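Local coordinates for aminotransferase class I and II (Anaerococcus prevotii, PDB 4EMY), which probably works as a homodimeric transaminase, using pyridoxal 5'-phosphate to move amino groups between substrates, at residues 126-131 with 177-183; 63-67 with 304-308; 38-43 with 377-381; 189-195 with 354-360. All blocks are in the same frame, centred on the assembly; numbering follows the deposited sequence.

Contact 1: residues 126-131 with 177-183; sequences DPLICH and SDRIASL
Leu-128 and Ala-181 face each other in neighbouring parallel strands of the central mixed sheet, the core of the large domain in fold type I pyridoxal-phosphate enzymes. Three backbone bonds join the strands: Ala-181 N gives to Pro-127 O, Ala-181 O takes the N-H of Ile-129 at 2.8 Å, and Ile-129 O accepts from Leu-183 N at 2.9 Å. On one face, CG of Leu-128 lies anti to the backbone N (chi1 -175°), from where CD1 reaches Ala-181 CB at 3.7 Å; the small methyl lets the longer leucine branch come into contact. Cys-130 SG meets Leu-183 CD2 on the same face, also at 3.7 Å. On the other face the branched Ile-129 and Ile-180 meet CD1 to CD1 at 4.0 Å, and helix 163-176 covers both with Ile-170. Next to them, Ser-182 OG is satisfied by Tyr-166 OH. Strands 148-152 and 218-224 flank the pair on its two edges. At the entry to the strands Pro-127, with no N-H to offer, lays CG against Ile-180 CG2. At the far end, His-131 bonds Asn-185 N through NE2 and Tyr-133 O through ND1, while its CD2 lies 3.5 Å from Leu-183 O.

Contact 2: residues 63-67 with 304-308; sequences RLDEM and AAQNI
Met-67, present as selenomethionine introduced in place of the natural sulfur residue, and Ile-308 form the dense part of this contact between the end of helix 58-66 and helix 303-311. The chain of Met-67 runs out extended, with CG anti to the backbone N (chi1 -169°), and bends only at its last torsion. That bend lays CE 3.6 Å from Asn-307 CB and 3.7 Å from Ile-308 CG1, while SE faces the CB of Asn-307 at the same 3.7 Å. A long, flexible, unbranched side chain suits this place because it can bend to lie across Asn-307 and Ile-308. One turn earlier, Leu-64 CD1 touches Ala-304 CB at 3.8 Å, and Leu-64 CB meets Ile-308 CD1. Ile-72 of helix 69-73 packs on Leu-64, Met-67 and Ala-304, and Ile-72 of the second subunit also touches Leu-64. Away from this core the contact thins: Arg-63 CB comes no closer than 4.4 Å to Ile-308 CG1, and its guanidinium turns away to form a salt bridge with Glu-66, whose side chain is exposed. No hydrogen bond joins the two segments, which implies that they are held by apolar and van der Waals contact alone.

Contact 3: residues 38-43 with 377-381; sequences AVINAA and NIFTI
A short parallel pairing of strand 40-41 with strand 378-379 ties the N-terminal part of the chain to its C-terminal part in the small domain, with Ile-40 opposite Ile-378 and Asn-41 opposite Phe-379. Ile-40 is gripped through both its backbone polar atoms: its N gives an almost straight bond to Asn-377 O (2.9 Å, 178°), and its O accepts from Phe-379 N at 3.2 Å. Phe-379 O then takes the N-H of Ala-42, a more bent bond of 136°. Asn-377 has a positive phi as the C-prime residue of a Schellman motif that ends helix 366-375, a place that asparagine tolerates well; the chain can therefore turn straight from helix into strand. On one face Ile-40 and Ile-378 lie side by side, pointing the same way, CD1 of the first 4.1 Å from CG1 of the second. Both pack on Leu-402 of helix 399-411, where beta-branched residues suit the extended backbone. On the other face CG1 of Val-39, anti to the backbone N (chi1 -163°), meets the Phe-379 ring at its edge, in plane, 3.7 Å from CE1. Ala-27 of helix 19-34 also touches that ring. Past this pairing, where strand 381-382 begins, the small Ala-43 lets Ile-381 come close, with CD1 4.0 Å from Ala-43 CB, while Ala-43 O is bonded by Arg-388 of strand 386-389. Such a parallel pairing is consistent with the small domain of class I aminotransferases, built from both ends of the chain.

Contact 4: residues 189-195 with 354-360; sequences NNPTGYS and FGGFFTF. With PLP (pyridoxal-5'-phosphate), chain E.
The rings of Tyr-194 and Phe-354 stand almost perpendicular (89°), their centroids 5.4 Å apart and Tyr-194 CE1 3.6 Å from Phe-354 CE2; over one face of the Phe-354 ring lies Ser-195 O, offset toward the rim. The Phe-358 ring carries CB of Phe-357 on one face, and the amide of Asn-190 is inclined 28° to it, with OD1 3.3 Å from Phe-358 CE1. CG of Asn-190 lies anti to the backbone N (chi1 165°), which brings the amide to this ring and to the cofactor. Arg-388 serves both groups, bonding Asn-190 OD1 and making a cation-pi contact with Phe-358. With OD1 held in this way, ND2 gives its hydrogen bond to O3 of the cofactor at 2.7 Å. The Phe-360 ring packs beside Pro-191, CD2 3.7 Å from Pro-191 CB, and meets Tyr-133 edge to face.

A cis peptide precedes Pro-191. Asn-189 OD1 accepts from both N and OG1 of Thr-192 in an Asx motif, and Thr-192 OG1 accepts from Tyr-194 N in an ST turn. Gly-193 has a positive phi, which glycine adopts readily, and its CA packs against Phe-358 O. Its O is gripped twice, by Phe-354 N at 2.8 Å and by Gly-355 N. This Asn-Pro-Thr-Gly loop, with its asparagine on the cofactor's 3-oxygen, is typical of the pyridoxal-phosphate site in class I aminotransferases.

Contact 4 lies beside the cofactor; contacts 1 and 3 lie next to it, and contact 2 lies apart. Contact 1 touches contact 4 directly, His-131 CE1 packing 3.3 Å from Asn-189 ND2, which sets the end of strand 127-131 against the loop that follows strand 179-184 and carries Asn-190; the His-131 side chain is about 7 Å from the cofactor. Contact 3 comes within about 4 Å of contact 4 at the nearest atoms without touching, and Arg-388 bridges the gap by bonding both Ala-43 O and Asn-190 OD1. Contact 2 has its centre 30 Å from that of contact 4 and 38 Å from that of contact 1, near the second subunit. Along the chain, contact 3 encloses all the others, while contacts 2 and 4 interleave.

Contact 1: residues 126-131 with 177-183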
loop_
_atom_site.group_PDB
_atom_site.type_symbol
_atom_site.label_atom_id
_atom_site.label_comp_id
_atom_site.label_asym_id
_atom_site.label_seq_id
_atom_site.Cartn_x
_atom_site.Cartn_y
_atom_site.Cartn_z
ATOM N N ASP A 126 -18.120 3.447 16.048
ATOM C CA ASP A 126 -18.876 4.003 14.934
ATOM C C ASP A 126 -19.256 2.976 13.873
ATOM O O ASP A 126 -18.479 2.073 13.582
ATOM C CB ASP A 126 -18.109 5.181 14.330
ATOM C CG ASP A 126 -17.889 6.309 15.330
ATOM O OD1 ASP A 126 -18.414 6.234 16.463
ATOM O OD2 ASP A 126 -17.182 7.274 14.985
ATOM N N PRO A 127 -20.473 3.110 13.314
ATOM C CA PRO A 127 -21.007 2.138 12.374
ATOM C C PRO A 127 -20.725 2.441 10.908
ATOM O O PRO A 127 -20.909 3.576 10.458
ATOM C CB PRO A 127 -22.512 2.209 12.629
ATOM C CG PRO A 127 -22.755 3.601 13.099
ATOM C CD PRO A 127 -21.476 4.129 13.677
ATOM N N LEU A 128 -20.277 1.419 10.183
ATOM C CA LEU A 128 -20.287 1.442 8.725
ATOM C C LEU A 128 -21.512 0.675 8.236
ATOM O O LEU A 128 -21.592 -0.547 8.372
ATOM C CB LEU A 128 -19.013 0.832 8.143
ATOM C CG LEU A 128 -18.927 0.959 6.623
ATOM C CD1 LEU A 128 -18.449 2.342 6.200
ATOM C CD2 LEU A 128 -18.034 -0.121 6.041
ATOM N N ILE A 129 -22.470 1.400 7.678
ATOM C CA ILE A 129 -23.714 0.795 7.230
ATOM C C ILE A 129 -23.607 0.460 5.744
ATOM O O ILE A 129 -23.552 1.353 4.888
ATOM C CB ILE A 129 -24.919 1.697 7.547
ATOM C CG1 ILE A 129 -24.938 2.016 9.044
ATOM C CG2 ILE A 129 -26.215 1.024 7.125
ATOM C CD1 ILE A 129 -25.230 3.464 9.353
ATOM N N CYS A 130 -23.560 -0.842 5.468
ATOM C CA CYS A 130 -23.274 -1.372 4.141
ATOM C C CYS A 130 -24.337 -2.359 3.695
ATOM O O CYS A 130 -24.958 -3.036 4.524
ATOM C CB CYS A 130 -21.906 -2.060 4.124
ATOM S SG CYS A 130 -21.489 -2.819 2.534
ATOM N N HIS A 131 -24.524 -2.447 2.379
ATOM C CA HIS A 131 -25.550 -3.310 1.801
ATOM C C HIS A 131 -25.304 -4.773 2.047
ATOM O O HIS A 131 -24.160 -5.229 2.091
ATOM C CB HIS A 131 -25.746 -3.019 0.315
ATOM C CG HIS A 131 -24.489 -2.580 -0.385
ATOM N ND1 HIS A 131 -23.496 -3.435 -0.693
ATOM C CD2 HIS A 131 -24.082 -1.325 -0.832
ATOM C CE1 HIS A 131 -22.505 -2.764 -1.304
ATOM N NE2 HIS A 131 -22.866 -1.472 -1.386
ATOM N N SER A 177 -25.037 6.737 17.662
ATOM C CA SER A 177 -23.753 7.412 17.490
ATOM C C SER A 177 -23.876 8.769 16.800
ATOM O O SER A 177 -24.731 8.958 15.936
ATOM C CB SER A 177 -22.789 6.523 16.701
ATOM O OG SER A 177 -21.513 7.130 16.613
ATOM N N ASP A 178 -23.008 9.704 17.181
ATOM C CA ASP A 178 -22.954 11.019 16.553
ATOM C C ASP A 178 -22.214 10.980 15.218
ATOM O O ASP A 178 -22.284 11.927 14.433
ATOM C CB ASP A 178 -22.296 12.040 17.486
ATOM C CG ASP A 178 -23.232 12.525 18.589
ATOM O OD1 ASP A 178 -24.427 12.151 18.581
ATOM O OD2 ASP A 178 -22.773 13.290 19.470
ATOM N N ARG A 179 -21.503 9.890 14.954
ATOM C CA ARG A 179 -20.738 9.767 13.721
ATOM C C ARG A 179 -21.081 8.454 13.047
ATOM O O ARG A 179 -21.069 7.408 13.693
ATOM C CB ARG A 179 -19.242 9.855 14.021
ATOM C CG ARG A 179 -18.332 9.734 12.812
ATOM C CD ARG A 179 -16.905 10.104 13.182
ATOM N NE ARG A 179 -16.657 11.536 13.048
ATOM C CZ ARG A 179 -15.871 12.243 13.857
ATOM N NH1 ARG A 179 -15.257 11.662 14.881
ATOM N NH2 ARG A 179 -15.710 13.546 13.654
ATOM N N ILE A 180 -21.419 8.513 11.762
ATOM C CA ILE A 180 -21.744 7.302 11.003
ATOM C C ILE A 180 -21.141 7.314 9.596
ATOM O O ILE A 180 -20.576 8.317 9.161
ATOM C CB ILE A 180 -23.270 7.043 10.901
ATOM C CG1 ILE A 180 -23.930 8.028 9.936
ATOM C CG2 ILE A 180 -23.937 7.040 12.274
ATOM C CD1 ILE A 180 -25.070 7.415 9.154
ATOM N N ALA A 181 -21.257 6.191 8.894
ATOM C CA ALA A 181 -20.823 6.118 7.503
ATOM C C ALA A 181 -21.675 5.160 6.684
ATOM O O ALA A 181 -22.012 4.068 7.139
ATOM C CB ALA A 181 -19.355 5.729 7.417
ATOM N N SER A 182 -22.032 5.579 5.479
ATOM C CA SER A 182 -22.742 4.707 4.565
ATOM C C SER A 182 -21.806 4.282 3.464
ATOM O O SER A 182 -21.112 5.115 2.880
ATOM C CB SER A 182 -23.950 5.410 3.951
ATOM O OG SER A 182 -24.405 4.689 2.816
ATOM N N LEU A 183 -21.784 2.986 3.186
ATOM C CA LEU A 183 -21.023 2.485 2.054
ATOM C C LEU A 183 -21.967 1.934 1.004
ATOM O O LEU A 183 -22.830 1.112 1.314
ATOM C CB LEU A 183 -20.000 1.431 2.482
ATOM C CG LEU A 183 -19.027 1.050 1.358
ATOM C CD1 LEU A 183 -17.580 1.054 1.824
ATOM C CD2 LEU A 183 -19.411 -0.293 0.754
#

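Contact 2: residues 63-67 with 304-308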
loop_
_atom_site.group_PDB
_atom_site.type_symbol
_atom_site.label_atom_id
_atom_site.label_comp_id
_atom_site.label_asym_id
_atom_site.label_seq_id
_atom_site.Cartn_x
_atom_site.Cartn_y
_atom_site.Cartn_z
ATOM N N ARG A 63 2.293 2.357 -22.948
ATOM C CA ARG A 63 2.812 3.538 -22.255
ATOM C C ARG A 63 3.923 3.180 -21.279
ATOM O O ARG A 63 4.944 3.859 -21.229
ATOM C CB ARG A 63 1.696 4.285 -21.519
ATOM C CG ARG A 63 0.509 4.653 -22.389
ATOM C CD ARG A 63 0.905 5.437 -23.626
ATOM N NE ARG A 63 0.115 4.984 -24.767
ATOM C CZ ARG A 63 0.603 4.352 -25.832
ATOM N NH1 ARG A 63 1.901 4.110 -25.939
ATOM N NH2 ARG A 63 -0.215 3.977 -26.805
ATOM N N LEU A 64 3.715 2.115 -20.507
ATOM C CA LEU A 64 4.742 1.589 -19.609
ATOM C C LEU A 64 5.976 1.159 -20.401
ATOM O O LEU A 64 7.103 1.443 -20.000
ATOM C CB LEU A 64 4.187 0.425 -18.779
ATOM C CG LEU A 64 5.139 -0.339 -17.854
ATOM C CD1 LEU A 64 5.623 0.532 -16.705
ATOM C CD2 LEU A 64 4.490 -1.612 -17.334
ATOM N N ASP A 65 5.753 0.491 -21.530
ATOM C CA ASP A 65 6.844 0.084 -22.420
ATOM C C ASP A 65 7.697 1.269 -22.890
ATOM O O ASP A 65 8.923 1.172 -22.938
ATOM C CB ASP A 65 6.305 -0.701 -23.631
ATOM C CG ASP A 65 6.095 -2.187 -23.335
ATOM O OD1 ASP A 65 6.821 -2.739 -22.480
ATOM O OD2 ASP A 65 5.213 -2.812 -23.973
ATOM N N GLU A 66 7.044 2.385 -23.212
ATOM C CA GLU A 66 7.717 3.542 -23.810
ATOM C C GLU A 66 8.206 4.549 -22.785
ATOM O O GLU A 66 9.008 5.426 -23.100
ATOM C CB GLU A 66 6.790 4.236 -24.797
ATOM C CG GLU A 66 6.576 3.452 -26.082
ATOM C CD GLU A 66 5.235 3.744 -26.730
ATOM O OE1 GLU A 66 4.404 4.451 -26.105
ATOM O OE2 GLU A 66 5.011 3.263 -27.863
HETATM N N MSE A 67 7.722 4.405 -21.558
HETATM C CA MSE A 67 8.044 5.304 -20.456
HETATM C C MSE A 67 9.525 5.295 -20.110
HETATM O O MSE A 67 10.166 4.242 -20.119
HETATM C CB MSE A 67 7.242 4.898 -19.223
HETATM C CG MSE A 67 7.288 5.879 -18.110
HETATM SE SE MSE A 67 5.887 5.441 -16.864
HETATM C CE MSE A 67 4.335 5.810 -17.993
ATOM N N ALA A 304 4.908 4.339 -11.768
ATOM C CA ALA A 304 4.640 4.055 -13.186
ATOM C C ALA A 304 3.158 4.171 -13.555
ATOM O O ALA A 304 2.819 4.749 -14.594
ATOM C CB ALA A 304 5.193 2.694 -13.598
ATOM N N ALA A 305 2.288 3.640 -12.695
ATOM C CA ALA A 305 0.845 3.636 -12.940
ATOM C C ALA A 305 0.250 5.048 -12.999
ATOM O O ALA A 305 -0.657 5.325 -13.796
ATOM C CB ALA A 305 0.138 2.804 -11.886
ATOM N N GLN A 306 0.765 5.940 -12.159
ATOM C CA GLN A 306 0.307 7.320 -12.140
ATOM C C GLN A 306 0.686 8.017 -13.430
ATOM O O GLN A 306 -0.116 8.731 -14.019
ATOM C CB GLN A 306 0.888 8.067 -10.945
ATOM C CG GLN A 306 0.426 7.533 -9.604
ATOM C CD GLN A 306 0.928 8.355 -8.434
ATOM O OE1 GLN A 306 1.541 9.413 -8.604
ATOM N NE2 GLN A 306 0.655 7.874 -7.224
ATOM N N ASN A 307 1.918 7.793 -13.863
ATOM C CA ASN A 307 2.415 8.349 -15.114
ATOM C C ASN A 307 1.688 7.789 -16.334
ATOM O O ASN A 307 1.508 8.498 -17.327
ATOM C CB ASN A 307 3.926 8.146 -15.221
ATOM C CG ASN A 307 4.694 9.031 -14.259
ATOM O OD1 ASN A 307 4.390 10.215 -14.112
ATOM N ND2 ASN A 307 5.696 8.461 -13.594
ATOM N N ILE A 308 1.254 6.532 -16.237
ATOM C CA ILE A 308 0.446 5.910 -17.283
ATOM C C ILE A 308 -0.849 6.698 -17.477
ATOM O O ILE A 308 -1.187 7.068 -18.607
ATOM C CB ILE A 308 0.177 4.406 -17.017
ATOM C CG1 ILE A 308 1.467 3.596 -17.195
ATOM C CG2 ILE A 308 -0.895 3.865 -17.962
ATOM C CD1 ILE A 308 1.381 2.153 -16.741
#

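Contact 3: residues 38-43 with 377-381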
loop_
_atom_site.group_PDB
_atom_site.type_symbol
_atom_site.label_atom_id
_atom_site.label_comp_id
_atom_site.label_asym_id
_atom_site.label_seq_id
_atom_site.Cartn_x
_atom_site.Cartn_y
_atom_site.Cartn_z
ATOM N N ALA A 38 -13.207 -28.207 -21.395
ATOM C CA ALA A 38 -13.995 -29.035 -20.496
ATOM C C ALA A 38 -14.462 -28.280 -19.242
ATOM O O ALA A 38 -15.429 -28.678 -18.597
ATOM C CB ALA A 38 -13.204 -30.276 -20.114
ATOM N N VAL A 39 -13.784 -27.182 -18.919
ATOM C CA VAL A 39 -14.005 -26.474 -17.657
ATOM C C VAL A 39 -14.637 -25.093 -17.858
ATOM O O VAL A 39 -14.356 -24.411 -18.845
ATOM C CB VAL A 39 -12.687 -26.314 -16.868
ATOM C CG1 VAL A 39 -12.968 -25.971 -15.412
ATOM C CG2 VAL A 39 -11.839 -27.579 -16.961
ATOM N N ILE A 40 -15.493 -24.694 -16.919
ATOM C CA ILE A 40 -16.076 -23.357 -16.917
ATOM C C ILE A 40 -15.631 -22.610 -15.650
ATOM O O ILE A 40 -16.248 -22.729 -14.585
ATOM C CB ILE A 40 -17.617 -23.407 -17.068
ATOM C CG1 ILE A 40 -17.991 -23.995 -18.433
ATOM C CG2 ILE A 40 -18.232 -22.020 -16.909
ATOM C CD1 ILE A 40 -19.444 -24.393 -18.575
ATOM N N ASN A 41 -14.543 -21.852 -15.780
ATOM C CA ASN A 41 -13.932 -21.142 -14.656
ATOM C C ASN A 41 -14.547 -19.758 -14.439
ATOM O O ASN A 41 -14.087 -18.765 -15.012
ATOM C CB ASN A 41 -12.419 -21.033 -14.872
ATOM C CG ASN A 41 -11.678 -20.475 -13.666
ATOM O OD1 ASN A 41 -12.249 -20.231 -12.596
ATOM N ND2 ASN A 41 -10.378 -20.277 -13.839
ATOM N N ALA A 42 -15.576 -19.704 -13.596
ATOM C CA ALA A 42 -16.339 -18.485 -13.381
ATOM C C ALA A 42 -16.218 -18.002 -11.934
ATOM O O ALA A 42 -17.207 -17.617 -11.304
ATOM C CB ALA A 42 -17.791 -18.726 -13.751
ATOM N N ALA A 43 -14.987 -17.999 -11.427
ATOM C CA ALA A 43 -14.723 -17.782 -10.006
ATOM C C ALA A 43 -14.306 -16.353 -9.643
ATOM O O ALA A 43 -14.973 -15.699 -8.836
ATOM C CB ALA A 43 -13.687 -18.781 -9.509
ATOM N N ASN A 377 -17.074 -29.676 -13.397
ATOM C CA ASN A 377 -16.045 -28.689 -13.717
ATOM C C ASN A 377 -16.614 -27.272 -13.892
ATOM O O ASN A 377 -16.175 -26.520 -14.768
ATOM C CB ASN A 377 -15.250 -29.125 -14.955
ATOM C CG ASN A 377 -14.557 -30.470 -14.772
ATOM O OD1 ASN A 377 -13.954 -30.737 -13.730
ATOM N ND2 ASN A 377 -14.627 -31.315 -15.794
ATOM N N ILE A 378 -17.600 -26.931 -13.057
ATOM C CA ILE A 378 -18.217 -25.607 -13.055
ATOM C C ILE A 378 -17.978 -24.925 -11.708
ATOM O O ILE A 378 -18.545 -25.313 -10.678
ATOM C CB ILE A 378 -19.722 -25.644 -13.417
ATOM C CG1 ILE A 378 -19.904 -26.119 -14.861
ATOM C CG2 ILE A 378 -20.339 -24.262 -13.282
ATOM C CD1 ILE A 378 -21.325 -26.489 -15.227
ATOM N N PHE A 379 -17.136 -23.897 -11.737
ATOM C CA PHE A 379 -16.681 -23.237 -10.526
ATOM C C PHE A 379 -17.250 -21.833 -10.392
ATOM O O PHE A 379 -17.150 -21.011 -11.310
ATOM C CB PHE A 379 -15.155 -23.222 -10.483
ATOM C CG PHE A 379 -14.552 -24.587 -10.554
ATOM C CD1 PHE A 379 -14.189 -25.139 -11.777
ATOM C CD2 PHE A 379 -14.378 -25.341 -9.399
ATOM C CE1 PHE A 379 -13.648 -26.410 -11.844
ATOM C CE2 PHE A 379 -13.839 -26.616 -9.460
ATOM C CZ PHE A 379 -13.470 -27.149 -10.683
ATOM N N THR A 380 -17.865 -21.587 -9.240
ATOM C CA THR A 380 -18.444 -20.293 -8.912
ATOM C C THR A 380 -18.254 -20.067 -7.420
ATOM O O THR A 380 -17.831 -20.980 -6.712
ATOM C CB THR A 380 -19.943 -20.260 -9.243
ATOM O OG1 THR A 380 -20.560 -21.443 -8.727
ATOM C CG2 THR A 380 -20.174 -20.193 -10.748
ATOM N N ILE A 381 -18.561 -18.863 -6.943
ATOM C CA ILE A 381 -18.389 -18.536 -5.523
ATOM C C ILE A 381 -19.726 -18.536 -4.775
ATOM O O ILE A 381 -20.619 -17.749 -5.101
ATOM C CB ILE A 381 -17.658 -17.184 -5.317
ATOM C CG1 ILE A 381 -16.366 -17.106 -6.152
ATOM C CG2 ILE A 381 -17.378 -16.938 -3.840
ATOM C CD1 ILE A 381 -15.339 -18.190 -5.890
#

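Contact 4: residues 189-195 with 354-360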
loop_
_atom_site.group_PDB
_atom_site.type_symbol
_atom_site.label_atom_id
_atom_site.label_comp_id
_atom_site.label_asym_id
_atom_site.label_seq_id
_atom_site.Cartn_x
_atom_site.Cartn_y
_atom_site.Cartn_z
ATOM N N ASN A 189 -22.208 -3.315 -8.781
ATOM C CA ASN A 189 -22.022 -3.957 -7.474
ATOM C C ASN A 189 -21.474 -5.374 -7.538
ATOM O O ASN A 189 -22.081 -6.255 -8.128
ATOM C CB ASN A 189 -23.358 -3.982 -6.716
ATOM C CG ASN A 189 -23.258 -4.668 -5.365
ATOM O OD1 ASN A 189 -23.593 -5.843 -5.225
ATOM N ND2 ASN A 189 -22.786 -3.936 -4.368
ATOM N N ASN A 190 -20.319 -5.577 -6.929
ATOM C CA ASN A 190 -19.817 -6.907 -6.648
ATOM C C ASN A 190 -20.404 -7.329 -5.284
ATOM O O ASN A 190 -20.150 -6.659 -4.270
ATOM C CB ASN A 190 -18.285 -6.856 -6.642
ATOM C CG ASN A 190 -17.647 -8.079 -6.020
ATOM O OD1 ASN A 190 -18.124 -9.200 -6.171
ATOM N ND2 ASN A 190 -16.544 -7.866 -5.331
ATOM N N PRO A 191 -21.172 -8.443 -5.228
ATOM C CA PRO A 191 -21.422 -9.539 -6.179
ATOM C C PRO A 191 -22.592 -9.417 -7.176
ATOM O O PRO A 191 -22.562 -10.062 -8.236
ATOM C CB PRO A 191 -21.705 -10.722 -5.251
ATOM C CG PRO A 191 -22.260 -10.124 -4.007
ATOM C CD PRO A 191 -21.864 -8.677 -3.948
ATOM N N THR A 192 -23.599 -8.611 -6.845
ATOM C CA THR A 192 -24.910 -8.688 -7.501
ATOM C C THR A 192 -24.955 -8.276 -8.970
ATOM O O THR A 192 -25.676 -8.888 -9.758
ATOM C CB THR A 192 -25.960 -7.876 -6.739
ATOM O OG1 THR A 192 -25.642 -6.484 -6.841
ATOM C CG2 THR A 192 -25.971 -8.284 -5.283
ATOM N N GLY A 193 -24.196 -7.245 -9.330
ATOM C CA GLY A 193 -24.234 -6.678 -10.677
ATOM C C GLY A 193 -25.248 -5.552 -10.775
ATOM O O GLY A 193 -25.488 -5.007 -11.855
ATOM N N TYR A 194 -25.838 -5.201 -9.637
ATOM C CA TYR A 194 -26.865 -4.171 -9.571
ATOM C C TYR A 194 -26.288 -2.766 -9.587
ATOM O O TYR A 194 -25.197 -2.532 -9.079
ATOM C CB TYR A 194 -27.697 -4.350 -8.300
ATOM C CG TYR A 194 -28.902 -3.448 -8.238
ATOM C CD1 TYR A 194 -29.994 -3.666 -9.073
ATOM C CD2 TYR A 194 -28.950 -2.380 -7.352
ATOM C CE1 TYR A 194 -31.103 -2.844 -9.033
ATOM C CE2 TYR A 194 -30.060 -1.550 -7.299
ATOM C CZ TYR A 194 -31.137 -1.787 -8.144
ATOM O OH TYR A 194 -32.255 -0.976 -8.110
ATOM N N SER A 195 -27.034 -1.832 -10.167
ATOM C CA SER A 195 -26.734 -0.411 -10.037
ATOM C C SER A 195 -27.970 0.312 -9.503
ATOM O O SER A 195 -29.073 0.120 -10.020
ATOM C CB SER A 195 -26.322 0.186 -11.383
ATOM O OG SER A 195 -25.216 -0.499 -11.949
ATOM N N PHE A 354 -26.976 -4.618 -14.135
ATOM C CA PHE A 354 -26.853 -3.282 -14.706
ATOM C C PHE A 354 -25.427 -2.974 -15.139
ATOM O O PHE A 354 -25.217 -2.256 -16.116
ATOM C CB PHE A 354 -27.389 -2.226 -13.737
ATOM C CG PHE A 354 -28.889 -2.193 -13.655
ATOM C CD1 PHE A 354 -29.628 -1.376 -14.505
ATOM C CD2 PHE A 354 -29.569 -2.996 -12.742
ATOM C CE1 PHE A 354 -31.013 -1.350 -14.440
ATOM C CE2 PHE A 354 -30.953 -2.973 -12.672
ATOM C CZ PHE A 354 -31.675 -2.148 -13.522
ATOM N N GLY A 355 -24.461 -3.527 -14.409
ATOM C CA GLY A 355 -23.038 -3.439 -14.754
ATOM C C GLY A 355 -22.195 -4.316 -13.844
ATOM O O GLY A 355 -22.711 -4.887 -12.884
ATOM N N GLY A 356 -20.904 -4.437 -14.136
ATOM C CA GLY A 356 -20.001 -5.174 -13.256
ATOM C C GLY A 356 -19.365 -6.407 -13.862
ATOM O O GLY A 356 -19.509 -6.677 -15.066
ATOM N N PHE A 357 -18.652 -7.151 -13.019
ATOM C CA PHE A 357 -17.898 -8.337 -13.442
ATOM C C PHE A 357 -18.644 -9.631 -13.154
ATOM O O PHE A 357 -18.217 -10.711 -13.579
ATOM C CB PHE A 357 -16.534 -8.385 -12.739
ATOM C CG PHE A 357 -15.423 -7.695 -13.486
ATOM C CD1 PHE A 357 -15.682 -6.649 -14.370
ATOM C CD2 PHE A 357 -14.102 -8.077 -13.279
ATOM C CE1 PHE A 357 -14.650 -6.019 -15.050
ATOM C CE2 PHE A 357 -13.065 -7.448 -13.954
ATOM C CZ PHE A 357 -13.341 -6.411 -14.833
ATOM N N PHE A 358 -19.754 -9.519 -12.432
ATOM C CA PHE A 358 -20.446 -10.689 -11.923
ATOM C C PHE A 358 -21.941 -10.564 -12.125
ATOM O O PHE A 358 -22.491 -9.465 -12.022
ATOM C CB PHE A 358 -20.179 -10.860 -10.425
ATOM C CG PHE A 358 -18.740 -10.687 -10.030
ATOM C CD1 PHE A 358 -18.270 -9.446 -9.601
ATOM C CD2 PHE A 358 -17.860 -11.760 -10.066
ATOM C CE1 PHE A 358 -16.947 -9.276 -9.226
ATOM C CE2 PHE A 358 -16.533 -11.594 -9.694
ATOM C CZ PHE A 358 -16.078 -10.351 -9.270
ATOM N N THR A 359 -22.582 -11.695 -12.418
ATOM C CA THR A 359 -24.034 -11.833 -12.372
ATOM C C THR A 359 -24.350 -12.706 -11.169
ATOM O O THR A 359 -23.534 -13.548 -10.785
ATOM C CB THR A 359 -24.590 -12.530 -13.626
ATOM O OG1 THR A 359 -23.917 -13.778 -13.813
ATOM C CG2 THR A 359 -24.412 -11.664 -14.858
ATOM N N PHE A 360 -25.524 -12.531 -10.576
ATOM C CA PHE A 360 -25.814 -13.220 -9.324
ATOM C C PHE A 360 -27.117 -13.998 -9.337
ATOM O O PHE A 360 -28.180 -13.461 -9.654
ATOM C CB PHE A 360 -25.803 -12.233 -8.159
ATOM C CG PHE A 360 -25.595 -12.871 -6.818
ATOM C CD1 PHE A 360 -26.680 -13.219 -6.020
ATOM C CD2 PHE A 360 -24.311 -13.110 -6.341
ATOM C CE1 PHE A 360 -26.490 -13.793 -4.774
ATOM C CE2 PHE A 360 -24.113 -13.688 -5.096
ATOM C CZ PHE A 360 -25.203 -14.028 -4.313
HETATM N N1 PLP E . -14.022 -2.671 -4.681
HETATM C C2 PLP E . -14.809 -3.718 -5.128
HETATM C C2A PLP E . -16.297 -3.672 -4.948
HETATM C C3 PLP E . -14.232 -4.815 -5.762
HETATM O O3 PLP E . -15.013 -5.843 -6.199
HETATM C C4 PLP E . -12.867 -4.893 -5.942
HETATM C C4A PLP E . -12.270 -6.273 -5.906
HETATM O O4A PLP E . -12.007 -6.878 -6.949
HETATM C C5 PLP E . -12.078 -3.832 -5.497
HETATM C C6 PLP E . -12.656 -2.727 -4.861
HETATM C C5A PLP E . -10.571 -3.919 -5.681
HETATM O O4P PLP E . -9.973 -2.674 -5.963
HETATM P P PLP E . -8.379 -2.654 -6.090
HETATM O O1P PLP E . -7.845 -2.510 -4.690
HETATM O O2P PLP E . -7.995 -1.508 -6.999
HETATM O O3P PLP E . -7.870 -3.951 -6.668
#